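Local coordinates for NmrA family protein (Shigella flexneri 2a, PDB 3QVO) that is of unknown function but, as a Rossmann-fold protein of the NmrA family, probably binds an NAD(P) cofactor, at residues 26-31 against 37-42; 166-171 against 205-210. One frame throughout, in Å; residues are numbered along the deposited sequence.

Contact 1 (26-31 against 37-42); sequences VLILGA and RHVINQ
I28 and I40 are the centre of a buried contact, mainly between apolar side chains, of a strand and the turn after it with a helix, within the first beta-alpha-beta unit of a Rossmann fold, made by strand 24-29, helix 34-43 and strand 49-55. Segment 26-31 runs from the strand into the tight turn before the helix; in this family that glycine-rich turn commonly carries the cofactor phosphates, a role that remains an inference here because no dinucleotide is bound. Within the turn, G30 has phi 80° and psi 42°, where a beta carbon would press on the preceding carbonyl oxygen, a conformation that glycine tolerates far better than any residue with a side chain. Only five residues separate the segments, and they bury 154 Å² against each other.

The evidence for the packing lies in the outer carbons. I28 is directed at the helix, and with chi2 at -179° its CD1 is extended as far from CA as the chain allows. This methyl reaches the flank of I40, lying 3.8 Å from I40 CG1, the two side chains meeting at a slant. The same I28 CD1 is 4.3 Å from V39 CG1 and therefore bears on two consecutive helix residues. Around this group, I28 also touches Q51 and L53 of strand 49-55 and Y93 of strand 91-95; V39 shares Y93 and adds A201 of helix 197-209. I40 is tied to the unit's second strand by its backbone too, since its O accepts a hydrogen bond from Q51 NE2. The first bond of its side chain points neither at nor away from segment 26-31, yet the end comes nearer: I40 CD1 is 4.3 Å from A31 CB and 3.5 Å from A31 O.

Contact 2 (166-171 against 205-210); sequences TILRPA and TDIIDK
T166 and I207 meet through torsions that put one methyl from each in line with the other. With chi1 at -53°, T166 keeps OG1 beside its own backbone N and holds CG2 opposite that nitrogen, on the helix side of the strand. I207 answers with an extended chain, chi2 179°, which carries CD1 well out from the helix. The two reach each other tip to tip, T166 CG2 to I207 CD1 being 4.0 Å, although the backbones stay far apart: the CA atoms of T166 and I207, the nearest pair, are separated by 9.0 Å. L168, two residues further along the strand and also facing the helix, adds a looser touch with one branch, its CD2 lying 4.5 Å from I207 CD1. A single isoleucine methyl thus accounts for both contacts, in keeping with the modest 94 Å² buried between the segments.

In the Rossmann fold this is helix 197-209 lying over the parallel part of the mixed sheet near strand 164-174, whose neighbours include strands 119-123 and 217-222. I207 also rests on R119 and I121 of the former, and L168 touches I219 and I221 of the latter as well as L203 and I204 from the preceding part of the helix. The two branches of T166 do different work: while CG2 serves the apolar layer, the buried OG1 is satisfied by hydrogen bonds with H214 O and R119 NH1. Since H214 O can only accept and R119 NH1 can only donate, the hydroxyl acts in both senses. The contact falls at the C-terminal end of the helix, where the K210 N to D206 O hydrogen bond measures 2.9 Å and K210 itself has left helical backbone angles.

Overall arrangement
From the N terminus, contact 1 closes first, a short turn from strand 24-29 back onto helix 34-43. The chain then builds strands 49-55, 69-73, 91-95 and 119-123 before contact 2 opens at strand 164-174 and closes the longer excursion to helix 197-209. The loops are in series, neither nested nor crossed. Their centres are 12 Å apart, and both rest on the same sheet. The two helices touch through V39 and Q42 on one and T205 and I208 on the other: V39 CG1 is 4.3 Å from I208 CD1, and Q42 NE2 packs 3.5 Å from T205 OG1. In addition, V26 CG2 lies 3.9 Å from I208 CG2, linking the first strand directly to the later helix.

Contact 1 (26-31 against 37-42)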
loop_
_atom_site.group_PDB
_atom_site.type_symbol
_atom_site.label_atom_id
_atom_site.label_comp_id
_atom_site.label_asym_id
_atom_site.label_seq_id
_atom_site.Cartn_x
_atom_site.Cartn_y
_atom_site.Cartn_z
ATOM N N VAL A 26 0.051 7.548 -10.720
ATOM C CA VAL A 26 -0.025 6.710 -9.559
ATOM C C VAL A 26 -1.489 6.437 -9.226
ATOM O O VAL A 26 -2.287 7.383 -9.154
ATOM C CB VAL A 26 0.647 7.384 -8.378
ATOM C CG1 VAL A 26 0.478 6.566 -7.158
ATOM C CG2 VAL A 26 2.111 7.602 -8.672
ATOM N N LEU A 27 -1.852 5.150 -9.090
ATOM C CA LEU A 27 -3.210 4.765 -8.697
ATOM C C LEU A 27 -3.209 4.329 -7.250
ATOM O O LEU A 27 -2.454 3.433 -6.886
ATOM C CB LEU A 27 -3.711 3.638 -9.585
ATOM C CG LEU A 27 -5.054 3.011 -9.264
ATOM C CD1 LEU A 27 -6.210 4.018 -9.341
ATOM C CD2 LEU A 27 -5.227 1.802 -10.145
ATOM N N ILE A 28 -4.024 4.987 -6.426
ATOM C CA ILE A 28 -4.104 4.691 -5.025
ATOM C C ILE A 28 -5.418 3.953 -4.814
ATOM O O ILE A 28 -6.507 4.546 -4.940
ATOM C CB ILE A 28 -4.012 5.988 -4.186
ATOM C CG1 ILE A 28 -2.651 6.662 -4.461
ATOM C CG2 ILE A 28 -4.169 5.683 -2.697
ATOM C CD1 ILE A 28 -2.380 7.904 -3.724
ATOM N N LEU A 29 -5.321 2.646 -4.524
ATOM C CA LEU A 29 -6.502 1.836 -4.243
ATOM C C LEU A 29 -6.787 1.846 -2.771
ATOM O O LEU A 29 -5.898 1.621 -2.004
ATOM C CB LEU A 29 -6.244 0.407 -4.671
ATOM C CG LEU A 29 -5.974 0.273 -6.154
ATOM C CD1 LEU A 29 -5.516 -1.165 -6.370
ATOM C CD2 LEU A 29 -7.252 0.671 -6.934
ATOM N N GLY A 30 -8.013 2.112 -2.360
ATOM C CA GLY A 30 -8.307 2.281 -0.915
ATOM C C GLY A 30 -7.916 3.675 -0.445
ATOM O O GLY A 30 -7.339 3.871 0.633
ATOM N N ALA A 31 -8.231 4.670 -1.261
ATOM C CA ALA A 31 -7.657 6.011 -1.063
ATOM C C ALA A 31 -8.254 6.711 0.146
ATOM O O ALA A 31 -7.721 7.692 0.584
ATOM C CB ALA A 31 -7.813 6.872 -2.314
ATOM N N ARG A 37 -3.944 8.773 3.276
ATOM C CA ARG A 37 -4.163 10.213 3.397
ATOM C C ARG A 37 -2.873 11.002 3.492
ATOM O O ARG A 37 -2.785 12.127 2.985
ATOM C CB ARG A 37 -5.047 10.559 4.606
ATOM N N HIS A 38 -1.877 10.401 4.132
ATOM C CA HIS A 38 -0.567 11.002 4.256
ATOM C C HIS A 38 0.134 10.915 2.896
ATOM O O HIS A 38 0.797 11.844 2.487
ATOM C CB HIS A 38 0.289 10.286 5.310
ATOM C CG HIS A 38 -0.236 10.362 6.711
ATOM N ND1 HIS A 38 -0.154 11.498 7.479
ATOM C CD2 HIS A 38 -0.758 9.410 7.518
ATOM C CE1 HIS A 38 -0.654 11.261 8.680
ATOM N NE2 HIS A 38 -1.021 9.994 8.732
ATOM N N VAL A 39 0.000 9.802 2.208
ATOM C CA VAL A 39 0.643 9.646 0.916
ATOM C C VAL A 39 0.074 10.667 -0.051
ATOM O O VAL A 39 0.823 11.383 -0.738
ATOM C CB VAL A 39 0.406 8.258 0.309
ATOM C CG1 VAL A 39 0.942 8.199 -1.070
ATOM C CG2 VAL A 39 1.019 7.205 1.158
ATOM N N ILE A 40 -1.249 10.766 -0.057
ATOM C CA ILE A 40 -1.937 11.691 -0.958
ATOM C C ILE A 40 -1.420 13.110 -0.737
ATOM O O ILE A 40 -1.157 13.838 -1.685
ATOM C CB ILE A 40 -3.450 11.639 -0.712
ATOM C CG1 ILE A 40 -3.997 10.344 -1.257
ATOM C CG2 ILE A 40 -4.180 12.829 -1.303
ATOM C CD1 ILE A 40 -5.370 9.980 -0.697
ATOM N N ASN A 41 -1.279 13.484 0.529
ATOM C CA ASN A 41 -0.760 14.771 0.944
ATOM C C ASN A 41 0.681 15.052 0.540
ATOM O O ASN A 41 1.042 16.179 0.182
ATOM C CB ASN A 41 -0.771 14.807 2.450
ATOM C CG ASN A 41 -1.810 15.723 3.015
ATOM O OD1 ASN A 41 -2.951 15.281 3.283
ATOM N ND2 ASN A 41 -1.406 17.005 3.295
ATOM N N GLN A 42 1.538 14.060 0.679
ATOM C CA GLN A 42 2.892 14.221 0.204
ATOM C C GLN A 42 2.935 14.271 -1.311
ATOM O O GLN A 42 3.814 14.913 -1.875
ATOM C CB GLN A 42 3.749 13.085 0.660
ATOM C CG GLN A 42 3.804 12.957 2.167
ATOM C CD GLN A 42 4.957 12.087 2.569
ATOM O OE1 GLN A 42 6.135 12.480 2.371
ATOM N NE2 GLN A 42 4.657 10.908 3.120
#

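Contact 2 (166-171 against 205-210)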
loop_
_atom_site.group_PDB
_atom_site.type_symbol
_atom_site.label_atom_id
_atom_site.label_comp_id
_atom_site.label_asym_id
_atom_site.label_seq_id
_atom_site.Cartn_x
_atom_site.Cartn_y
_atom_site.Cartn_z
ATOM N N THR A 166 6.609 -4.517 -4.378
ATOM C CA THR A 166 7.153 -4.367 -3.056
ATOM C C THR A 166 5.981 -4.618 -2.106
ATOM O O THR A 166 4.947 -3.956 -2.206
ATOM C CB THR A 166 7.677 -2.978 -2.825
ATOM O OG1 THR A 166 8.612 -2.599 -3.866
ATOM C CG2 THR A 166 8.303 -2.878 -1.423
ATOM N N ILE A 167 6.123 -5.596 -1.216
ATOM C CA ILE A 167 5.113 -5.872 -0.196
ATOM C C ILE A 167 5.638 -5.216 1.058
ATOM O O ILE A 167 6.812 -5.349 1.387
ATOM C CB ILE A 167 4.899 -7.416 0.040
ATOM C CG1 ILE A 167 4.233 -8.038 -1.183
ATOM C CG2 ILE A 167 4.057 -7.667 1.256
ATOM C CD1 ILE A 167 4.465 -9.549 -1.384
ATOM N N LEU A 168 4.765 -4.499 1.745
ATOM C CA LEU A 168 5.138 -3.744 2.900
ATOM C C LEU A 168 4.317 -4.268 4.032
ATOM O O LEU A 168 3.077 -4.338 3.921
ATOM C CB LEU A 168 4.861 -2.245 2.730
ATOM C CG LEU A 168 5.612 -1.451 1.671
ATOM C CD1 LEU A 168 5.267 0.046 1.797
ATOM C CD2 LEU A 168 7.111 -1.681 1.815
ATOM N N ARG A 169 5.019 -4.596 5.115
ATOM C CA ARG A 169 4.455 -5.258 6.291
ATOM C C ARG A 169 4.739 -4.466 7.528
ATOM O O ARG A 169 5.802 -4.609 8.095
ATOM C CB ARG A 169 5.080 -6.653 6.468
ATOM C CG ARG A 169 4.426 -7.679 5.611
ATOM C CD ARG A 169 5.178 -8.963 5.536
ATOM N NE ARG A 169 6.628 -8.863 5.408
ATOM C CZ ARG A 169 7.503 -9.010 6.391
ATOM N NH1 ARG A 169 7.092 -9.213 7.632
ATOM N NH2 ARG A 169 8.805 -8.943 6.136
ATOM N N PRO A 170 3.802 -3.600 7.930
ATOM C CA PRO A 170 3.990 -2.738 9.082
ATOM C C PRO A 170 3.576 -3.319 10.407
ATOM O O PRO A 170 2.555 -4.019 10.493
ATOM C CB PRO A 170 3.100 -1.528 8.783
ATOM C CG PRO A 170 2.120 -2.010 7.790
ATOM C CD PRO A 170 2.771 -3.089 7.019
ATOM N N ALA A 171 4.363 -2.951 11.419
ATOM C CA ALA A 171 4.110 -3.240 12.784
ATOM C C ALA A 171 2.846 -2.506 13.160
ATOM O O ALA A 171 2.202 -1.903 12.301
ATOM C CB ALA A 171 5.301 -2.814 13.642
ATOM N N THR A 205 6.047 6.933 -0.355
ATOM C CA THR A 205 6.374 8.088 -1.162
ATOM C C THR A 205 7.786 8.034 -1.729
ATOM O O THR A 205 7.997 8.372 -2.900
ATOM C CB THR A 205 6.134 9.379 -0.369
ATOM O OG1 THR A 205 4.722 9.505 -0.112
ATOM C CG2 THR A 205 6.548 10.593 -1.171
ATOM N N ASP A 206 8.759 7.604 -0.922
ATOM C CA ASP A 206 10.111 7.415 -1.441
ATOM C C ASP A 206 10.152 6.387 -2.579
ATOM O O ASP A 206 10.888 6.584 -3.538
ATOM C CB ASP A 206 11.090 7.048 -0.340
ATOM C CG ASP A 206 11.396 8.233 0.605
ATOM O OD1 ASP A 206 10.862 9.369 0.400
ATOM O OD2 ASP A 206 12.173 8.020 1.567
ATOM N N ILE A 207 9.317 5.349 -2.517
ATOM C CA ILE A 207 9.325 4.314 -3.552
ATOM C C ILE A 207 8.638 4.871 -4.806
ATOM O O ILE A 207 9.090 4.692 -5.922
ATOM C CB ILE A 207 8.635 3.030 -3.092
ATOM C CG1 ILE A 207 9.331 2.409 -1.883
ATOM C CG2 ILE A 207 8.581 1.979 -4.234
ATOM C CD1 ILE A 207 8.641 1.099 -1.356
ATOM N N ILE A 208 7.541 5.578 -4.609
ATOM C CA ILE A 208 6.866 6.215 -5.711
ATOM C C ILE A 208 7.821 7.193 -6.396
ATOM O O ILE A 208 7.902 7.264 -7.635
ATOM C CB ILE A 208 5.641 6.962 -5.216
ATOM C CG1 ILE A 208 4.567 5.969 -4.825
ATOM C CG2 ILE A 208 5.141 7.947 -6.287
ATOM C CD1 ILE A 208 3.307 6.565 -4.212
ATOM N N ASP A 209 8.557 7.943 -5.593
ATOM C CA ASP A 209 9.542 8.863 -6.157
ATOM C C ASP A 209 10.655 8.150 -6.912
ATOM O O ASP A 209 11.066 8.631 -7.950
ATOM C CB ASP A 209 10.172 9.785 -5.096
ATOM C CG ASP A 209 10.747 11.047 -5.719
ATOM O OD1 ASP A 209 9.976 11.722 -6.481
ATOM O OD2 ASP A 209 11.960 11.354 -5.507
ATOM N N LYS A 210 11.166 7.048 -6.369
ATOM C CA LYS A 210 12.227 6.237 -6.997
ATOM C C LYS A 210 11.789 4.774 -7.004
ATOM O O LYS A 210 12.069 4.021 -6.077
ATOM C CB LYS A 210 13.521 6.397 -6.222
ATOM C CG LYS A 210 14.063 7.820 -6.332
ATOM C CD LYS A 210 15.345 8.082 -5.543
ATOM C CE LYS A 210 15.882 9.455 -5.936
ATOM N NZ LYS A 210 17.309 9.641 -5.542
#